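PDB 2YZV: ADP-ribosylglycohydrolase from Thermus thermophilus, which belongs to the ADP-ribosylglycohydrolase family, an all-helical fold that here holds two magnesium ions in a site lined by acidic and threonine side chains. Local coordinates for residues Leu225-Trp230 / Val246-Asp251; Glu216-Ala221 / Asp253-Val258. All coordinates share one frame; numbering follows the deposited sequence.

Contact 1 (Leu225-Trp230 / Val246-Asp251); sequences LAAALW and VNLGGD. With MG (magnesium ion), chain B.
A227, midway along helix 221-234, and L248, in the link between helices 238-246 and 252-267, bring their CA atoms to 8.5 Å, the nearest CA pair of the two segments. Both side chains point across that gap, and L248 is the shared partner: CD1 reaches A227 CB at 3.8 Å and also touches the indole, where CD2, 3.7 Å from W230 CZ3, comes nearest and also meets CH2 of the six-membered ring. W230 CG stands anti to the backbone N (chi1 164°), which swings the ring toward L248; the leucine then meets it at a slant. The link begins as a type I beta turn from V246 to G249, closed by G249 N to V246 O; G249, which ends the turn, and G250 after it both have positive phi. Beyond them D251 binds a magnesium ion through OD1 at 2.3 Å, and its OD2 is hydrogen-bonded to N128, so both carboxylate oxygens are engaged. Chemically the contact is all hydrocarbon and indole, so between the two segments the L248 side chain is probably kept in place by close apolar packing and burial, only three residues before a metal ligand.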
ATOM      1  N   LEU A 225      -5.798  -3.496   6.507  1.00  9.18           N
ATOM      2  CA  LEU A 225      -4.586  -4.230   6.833  1.00  8.87           C
ATOM      3  C   LEU A 225      -4.938  -5.690   7.107  1.00  9.26           C
ATOM      4  O   LEU A 225      -4.277  -6.602   6.605  1.00  8.35           O
ATOM      5  CB  LEU A 225      -3.911  -3.614   8.065  1.00  9.02           C
ATOM      6  CG  LEU A 225      -2.621  -4.292   8.535  1.00  9.88           C
ATOM      7  CD1 LEU A 225      -1.582  -4.273   7.422  1.00 11.09           C
ATOM      8  CD2 LEU A 225      -2.098  -3.564   9.768  1.00 10.88           C
ATOM      9  N   ALA A 226      -5.992  -5.911   7.886  1.00  8.86           N
ATOM     10  CA  ALA A 226      -6.413  -7.270   8.225  1.00  9.66           C
ATOM     11  C   ALA A 226      -6.813  -8.083   6.996  1.00  9.42           C
ATOM     12  O   ALA A 226      -6.546  -9.284   6.925  1.00 10.18           O
ATOM     13  CB  ALA A 226      -7.572  -7.223   9.219  1.00 10.04           C
ATOM     14  N   ALA A 227      -7.458  -7.432   6.030  1.00  7.92           N
ATOM     15  CA  ALA A 227      -7.884  -8.119   4.814  1.00  8.36           C
ATOM     16  C   ALA A 227      -6.676  -8.520   3.978  1.00  8.66           C
ATOM     17  O   ALA A 227      -6.643  -9.606   3.390  1.00  7.81           O
ATOM     18  CB  ALA A 227      -8.813  -7.217   3.997  1.00  8.09           C
ATOM     19  N   ALA A 228      -5.682  -7.640   3.921  1.00  7.94           N
ATOM     20  CA  ALA A 228      -4.475  -7.922   3.157  1.00  9.04           C
ATOM     21  C   ALA A 228      -3.707  -9.059   3.823  1.00  8.78           C
ATOM     22  O   ALA A 228      -3.191  -9.949   3.147  1.00  9.12           O
ATOM     23  CB  ALA A 228      -3.601  -6.671   3.073  1.00  9.63           C
ATOM     24  N   LEU A 229      -3.640  -9.034   5.151  1.00  9.42           N
ATOM     25  CA  LEU A 229      -2.935 -10.078   5.884  1.00  9.34           C
ATOM     26  C   LEU A 229      -3.631 -11.429   5.713  1.00  9.09           C
ATOM     27  O   LEU A 229      -2.977 -12.463   5.623  1.00  9.01           O
ATOM     28  CB  LEU A 229      -2.832  -9.716   7.369  1.00  9.10           C
ATOM     29  CG  LEU A 229      -1.817  -8.618   7.697  1.00  9.76           C
ATOM     30  CD1 LEU A 229      -1.926  -8.237   9.166  1.00  9.52           C
ATOM     31  CD2 LEU A 229      -0.406  -9.111   7.379  1.00 12.38           C
ATOM     32  N   TRP A 230      -4.960 -11.419   5.670  1.00 10.13           N
ATOM     33  CA  TRP A 230      -5.713 -12.652   5.482  1.00  9.54           C
ATOM     34  C   TRP A 230      -5.395 -13.251   4.111  1.00  8.87           C
ATOM     35  O   TRP A 230      -5.119 -14.442   3.990  1.00  8.33           O
ATOM     36  CB  TRP A 230      -7.213 -12.363   5.575  1.00  8.97           C
ATOM     37  CG  TRP A 230      -8.068 -13.460   5.036  1.00 10.35           C
ATOM     38  CD1 TRP A 230      -8.375 -14.645   5.647  1.00 11.88           C
ATOM     39  CD2 TRP A 230      -8.699 -13.495   3.751  1.00 11.99           C
ATOM     40  NE1 TRP A 230      -9.159 -15.414   4.819  1.00 13.26           N
ATOM     41  CE2 TRP A 230      -9.372 -14.733   3.648  1.00 12.01           C
ATOM     42  CE3 TRP A 230      -8.759 -12.599   2.674  1.00 11.75           C
ATOM     43  CZ2 TRP A 230     -10.099 -15.101   2.507  1.00 12.56           C
ATOM     44  CZ3 TRP A 230      -9.483 -12.964   1.538  1.00 12.97           C
ATOM     45  CH2 TRP A 230     -10.142 -14.206   1.467  1.00 13.77           C
ATOM     46  N   VAL A 246      -8.857  -9.148  -3.905  1.00 10.42           N
ATOM     47  CA  VAL A 246      -9.780  -8.336  -4.680  1.00 11.10           C
ATOM     48  C   VAL A 246     -11.200  -8.870  -4.725  1.00 11.47           C
ATOM     49  O   VAL A 246     -12.141  -8.093  -4.846  1.00 10.54           O
ATOM     50  CB  VAL A 246      -9.263  -8.089  -6.121  1.00 12.61           C
ATOM     51  CG1 VAL A 246      -7.905  -7.403  -6.066  1.00 13.55           C
ATOM     52  CG2 VAL A 246      -9.191  -9.388  -6.894  1.00 14.06           C
ATOM     53  N   ASN A 247     -11.370 -10.182  -4.594  1.00 11.07           N
ATOM     54  CA  ASN A 247     -12.711 -10.735  -4.634  1.00 11.17           C
ATOM     55  C   ASN A 247     -13.528 -10.513  -3.367  1.00 11.58           C
ATOM     56  O   ASN A 247     -14.658 -10.991  -3.254  1.00 13.70           O
ATOM     57  CB  ASN A 247     -12.659 -12.209  -5.040  1.00 12.45           C
ATOM     58  CG  ASN A 247     -12.522 -12.371  -6.542  1.00 13.80           C
ATOM     59  OD1 ASN A 247     -13.470 -12.110  -7.294  1.00 13.34           O
ATOM     60  ND2 ASN A 247     -11.338 -12.769  -6.994  1.00 13.46           N
ATOM     61  N   LEU A 248     -12.959  -9.773  -2.419  1.00 11.37           N
ATOM     62  CA  LEU A 248     -13.679  -9.426  -1.200  1.00 12.03           C
ATOM     63  C   LEU A 248     -14.585  -8.259  -1.574  1.00 12.68           C
ATOM     64  O   LEU A 248     -15.516  -7.920  -0.851  1.00 12.48           O
ATOM     65  CB  LEU A 248     -12.719  -8.961  -0.109  1.00 12.60           C
ATOM     66  CG  LEU A 248     -11.802 -10.000   0.527  1.00 12.21           C
ATOM     67  CD1 LEU A 248     -10.853  -9.290   1.475  1.00 10.84           C
ATOM     68  CD2 LEU A 248     -12.623 -11.046   1.269  1.00 12.94           C
ATOM     69  N   GLY A 249     -14.293  -7.645  -2.717  1.00 12.65           N
ATOM     70  CA  GLY A 249     -15.078  -6.510  -3.164  1.00 13.17           C
ATOM     71  C   GLY A 249     -14.847  -5.303  -2.273  1.00 13.65           C
ATOM     72  O   GLY A 249     -13.789  -5.171  -1.652  1.00 13.44           O
ATOM     73  N   GLY A 250     -15.837  -4.419  -2.199  1.00 13.83           N
ATOM     74  CA  GLY A 250     -15.694  -3.230  -1.376  1.00 14.50           C
ATOM     75  C   GLY A 250     -14.558  -2.352  -1.869  1.00 12.54           C
ATOM     76  O   GLY A 250     -14.464  -2.064  -3.064  1.00 14.18           O
ATOM     77  N   ASP A 251     -13.685  -1.934  -0.958  1.00 12.59           N
ATOM     78  CA  ASP A 251     -12.553  -1.082  -1.317  1.00 13.83           C
ATOM     79  C   ASP A 251     -11.441  -1.995  -1.821  1.00 12.23           C
ATOM     80  O   ASP A 251     -10.324  -1.999  -1.300  1.00 11.76           O
ATOM     81  CB  ASP A 251     -12.095  -0.290  -0.088  1.00 16.12           C
ATOM     82  CG  ASP A 251     -11.305   0.951  -0.458  1.00 21.78           C
ATOM     83  OD1 ASP A 251     -11.577   1.533  -1.532  1.00 25.38           O
ATOM     84  OD2 ASP A 251     -10.430   1.359   0.332  1.00 24.96           O
TER
HETATM   85 MG    MG B 501      -9.787   2.571  -2.507  1.00 18.38          MG

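Contact 2 (Glu216-Ala221 / Asp253-Val258); sequences EGPGYA and DTVGAV. With MG (magnesium ion), chain B; MG (magnesium ion), chain C.
The start of helix 252-267 carries the magnesium site on one side and packs against the loop before helix 221-234 on another, and V255 makes that second join. Its CG2 methyl comes within 4.0 Å of G217 CA and 4.1 Å of P218 O, and the CD corner of the proline ring is a looser neighbour. V255 has CG1 anti to the backbone N (chi1 169°), which leaves CG2 beside that nitrogen and facing the loop. The fit is close at G217: with no side chain there, the V255 methyl can lie directly against the backbone. P218 CB points away from the helix, and the contact is made by its carbonyl oxygen and the CD side of the ring; that oxygen is also hydrogen-bonded to T224 OG1 in the first turn of helix 221-234.

One residue earlier, T254 OG1 binds a magnesium ion at 2.4 Å. D253 grips that ion with both oxygens, OD2 at 2.5 Å and OD1 at 2.6 Å, and OD1 also binds the second magnesium at 2.0 Å, so OD1 itself bridges the pair. D251 completes the protein ligands of the first ion, T56 and D58 those of the second; T254 OG1 is also hydrogen-bonded to D58 OD2, which ties the ligand shells of the two ions together. Two magnesium ions joined by an aspartate at the beginning of a helix, within an all-helical framework, form the dinuclear metal centre characteristic of ADP-ribosylglycohydrolase family proteins.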
ATOM      1  N   GLU A 216     -16.104  -8.242   3.632  1.00 18.47           N
ATOM      2  CA  GLU A 216     -15.973  -7.283   2.539  1.00 20.06           C
ATOM      3  C   GLU A 216     -14.604  -6.617   2.616  1.00 19.04           C
ATOM      4  O   GLU A 216     -13.883  -6.800   3.593  1.00 18.97           O
ATOM      5  CB  GLU A 216     -17.065  -6.208   2.613  1.00 24.66           C
ATOM      6  CG  GLU A 216     -16.759  -5.030   3.527  1.00 31.62           C
ATOM      7  CD  GLU A 216     -16.837  -5.371   5.001  1.00 35.10           C
ATOM      8  OE1 GLU A 216     -16.595  -4.464   5.829  1.00 38.99           O
ATOM      9  OE2 GLU A 216     -17.142  -6.536   5.337  1.00 38.72           O
ATOM     10  N   GLY A 217     -14.242  -5.867   1.580  1.00 16.94           N
ATOM     11  CA  GLY A 217     -12.965  -5.169   1.589  1.00 15.42           C
ATOM     12  C   GLY A 217     -13.194  -3.854   2.313  1.00 14.36           C
ATOM     13  O   GLY A 217     -13.841  -2.964   1.759  1.00 13.70           O
ATOM     14  N   PRO A 218     -12.675  -3.693   3.543  1.00 14.74           N
ATOM     15  CA  PRO A 218     -12.846  -2.471   4.338  1.00 15.40           C
ATOM     16  C   PRO A 218     -12.033  -1.258   3.904  1.00 15.14           C
ATOM     17  O   PRO A 218     -10.948  -1.393   3.338  1.00 15.41           O
ATOM     18  CB  PRO A 218     -12.447  -2.905   5.756  1.00 15.67           C
ATOM     19  CG  PRO A 218     -12.358  -4.421   5.695  1.00 17.85           C
ATOM     20  CD  PRO A 218     -11.894  -4.685   4.299  1.00 14.58           C
ATOM     21  N   GLY A 219     -12.573  -0.080   4.202  1.00 14.17           N
ATOM     22  CA  GLY A 219     -11.897   1.168   3.897  1.00 14.33           C
ATOM     23  C   GLY A 219     -11.189   1.654   5.155  1.00 13.04           C
ATOM     24  O   GLY A 219     -10.285   2.482   5.096  1.00 15.60           O
ATOM     25  N   TYR A 220     -11.611   1.119   6.298  1.00 11.47           N
ATOM     26  CA  TYR A 220     -11.047   1.455   7.607  1.00 11.70           C
ATOM     27  C   TYR A 220      -9.638   0.854   7.662  1.00 10.81           C
ATOM     28  O   TYR A 220      -9.472  -0.335   7.427  1.00 11.84           O
ATOM     29  CB  TYR A 220     -11.958   0.854   8.685  1.00 11.44           C
ATOM     30  CG  TYR A 220     -11.569   1.096  10.123  1.00 11.77           C
ATOM     31  CD1 TYR A 220     -11.335   2.384  10.602  1.00 12.21           C
ATOM     32  CD2 TYR A 220     -11.505   0.035  11.024  1.00 12.55           C
ATOM     33  CE1 TYR A 220     -11.053   2.613  11.948  1.00 12.48           C
ATOM     34  CE2 TYR A 220     -11.225   0.249  12.370  1.00 12.62           C
ATOM     35  CZ  TYR A 220     -11.000   1.540  12.825  1.00 13.37           C
ATOM     36  OH  TYR A 220     -10.726   1.752  14.154  1.00 14.86           O
ATOM     37  N   ALA A 221      -8.634   1.674   7.977  1.00 10.75           N
ATOM     38  CA  ALA A 221      -7.241   1.211   8.004  1.00 10.37           C
ATOM     39  C   ALA A 221      -6.974  -0.143   8.664  1.00 10.33           C
ATOM     40  O   ALA A 221      -6.358  -1.015   8.054  1.00  8.46           O
ATOM     41  CB  ALA A 221      -6.336   2.284   8.624  1.00 12.22           C
ATOM     42  N   ASP A 253      -9.606  -1.970  -4.566  1.00  9.67           N
ATOM     43  CA  ASP A 253      -8.401  -1.391  -5.144  1.00 10.32           C
ATOM     44  C   ASP A 253      -7.343  -1.199  -4.061  1.00 10.49           C
ATOM     45  O   ASP A 253      -6.166  -1.480  -4.273  1.00 11.06           O
ATOM     46  CB  ASP A 253      -8.698  -0.043  -5.818  1.00 12.02           C
ATOM     47  CG  ASP A 253      -9.327   0.970  -4.875  1.00 15.72           C
ATOM     48  OD1 ASP A 253      -9.012   2.171  -5.004  1.00 16.93           O
ATOM     49  OD2 ASP A 253     -10.148   0.584  -4.021  1.00 15.51           O
ATOM     50  N   THR A 254      -7.774  -0.741  -2.893  1.00 10.58           N
ATOM     51  CA  THR A 254      -6.846  -0.491  -1.802  1.00 11.11           C
ATOM     52  C   THR A 254      -6.433  -1.758  -1.059  1.00  9.94           C
ATOM     53  O   THR A 254      -5.281  -1.887  -0.647  1.00 10.71           O
ATOM     54  CB  THR A 254      -7.432   0.533  -0.833  1.00 11.37           C
ATOM     55  OG1 THR A 254      -7.812   1.701  -1.574  1.00 15.53           O
ATOM     56  CG2 THR A 254      -6.398   0.923   0.219  1.00 13.61           C
ATOM     57  N   VAL A 255      -7.360  -2.695  -0.879  1.00  9.54           N
ATOM     58  CA  VAL A 255      -7.001  -3.948  -0.222  1.00  8.80           C
ATOM     59  C   VAL A 255      -6.024  -4.640  -1.172  1.00  8.89           C
ATOM     60  O   VAL A 255      -5.021  -5.209  -0.747  1.00  8.58           O
ATOM     61  CB  VAL A 255      -8.235  -4.849   0.016  1.00  8.02           C
ATOM     62  CG1 VAL A 255      -7.793  -6.241   0.456  1.00 11.87           C
ATOM     63  CG2 VAL A 255      -9.120  -4.229   1.083  1.00 10.14           C
ATOM     64  N   GLY A 256      -6.320  -4.575  -2.467  1.00  7.94           N
ATOM     65  CA  GLY A 256      -5.434  -5.171  -3.448  1.00  8.08           C
ATOM     66  C   GLY A 256      -4.062  -4.513  -3.442  1.00  7.99           C
ATOM     67  O   GLY A 256      -3.039  -5.191  -3.558  1.00  8.98           O
ATOM     68  N   ALA A 257      -4.028  -3.191  -3.301  1.00  8.89           N
ATOM     69  CA  ALA A 257      -2.757  -2.466  -3.289  1.00  7.85           C
ATOM     70  C   ALA A 257      -1.919  -2.789  -2.057  1.00  8.07           C
ATOM     71  O   ALA A 257      -0.696  -2.893  -2.147  1.00  7.67           O
ATOM     72  CB  ALA A 257      -3.005  -0.968  -3.367  1.00 10.24           C
ATOM     73  N   VAL A 258      -2.565  -2.941  -0.905  1.00  9.19           N
ATOM     74  CA  VAL A 258      -1.828  -3.257   0.317  1.00  7.96           C
ATOM     75  C   VAL A 258      -1.298  -4.686   0.222  1.00  8.34           C
ATOM     76  O   VAL A 258      -0.135  -4.940   0.533  1.00  7.55           O
ATOM     77  CB  VAL A 258      -2.718  -3.076   1.565  1.00  9.04           C
ATOM     78  CG1 VAL A 258      -1.980  -3.523   2.828  1.00  9.17           C
ATOM     79  CG2 VAL A 258      -3.101  -1.601   1.693  1.00 11.05           C
TER
HETATM   80 MG    MG B 501      -9.787   2.571  -2.507  1.00 18.38          MG
HETATM   81 MG    MG C 502      -8.104   3.907  -5.298  1.00 30.04          MG

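Coming from the N terminus, after helix 200-209, the chain enters the loop 216-221, then helix 221-234 with 225-230, then helix 238-246, the link 246-251 and helix 252-267 with 253-258. Contact 1 closes the inner loop around helix 238-246, and contact 2 closes a wider one that encloses it. Their centres lie about 5 Å apart. D251 N is probably hydrogen-bonded to G217 O at 2.9 Å, joining the two connecting loops, while A227 CB packs on V255 CG1 at 3.8 Å, joining the two helices. Together the contacts bind helices 221-234 and 252-267 and their leading loops into one unit beside the magnesium ion that both supply with ligands.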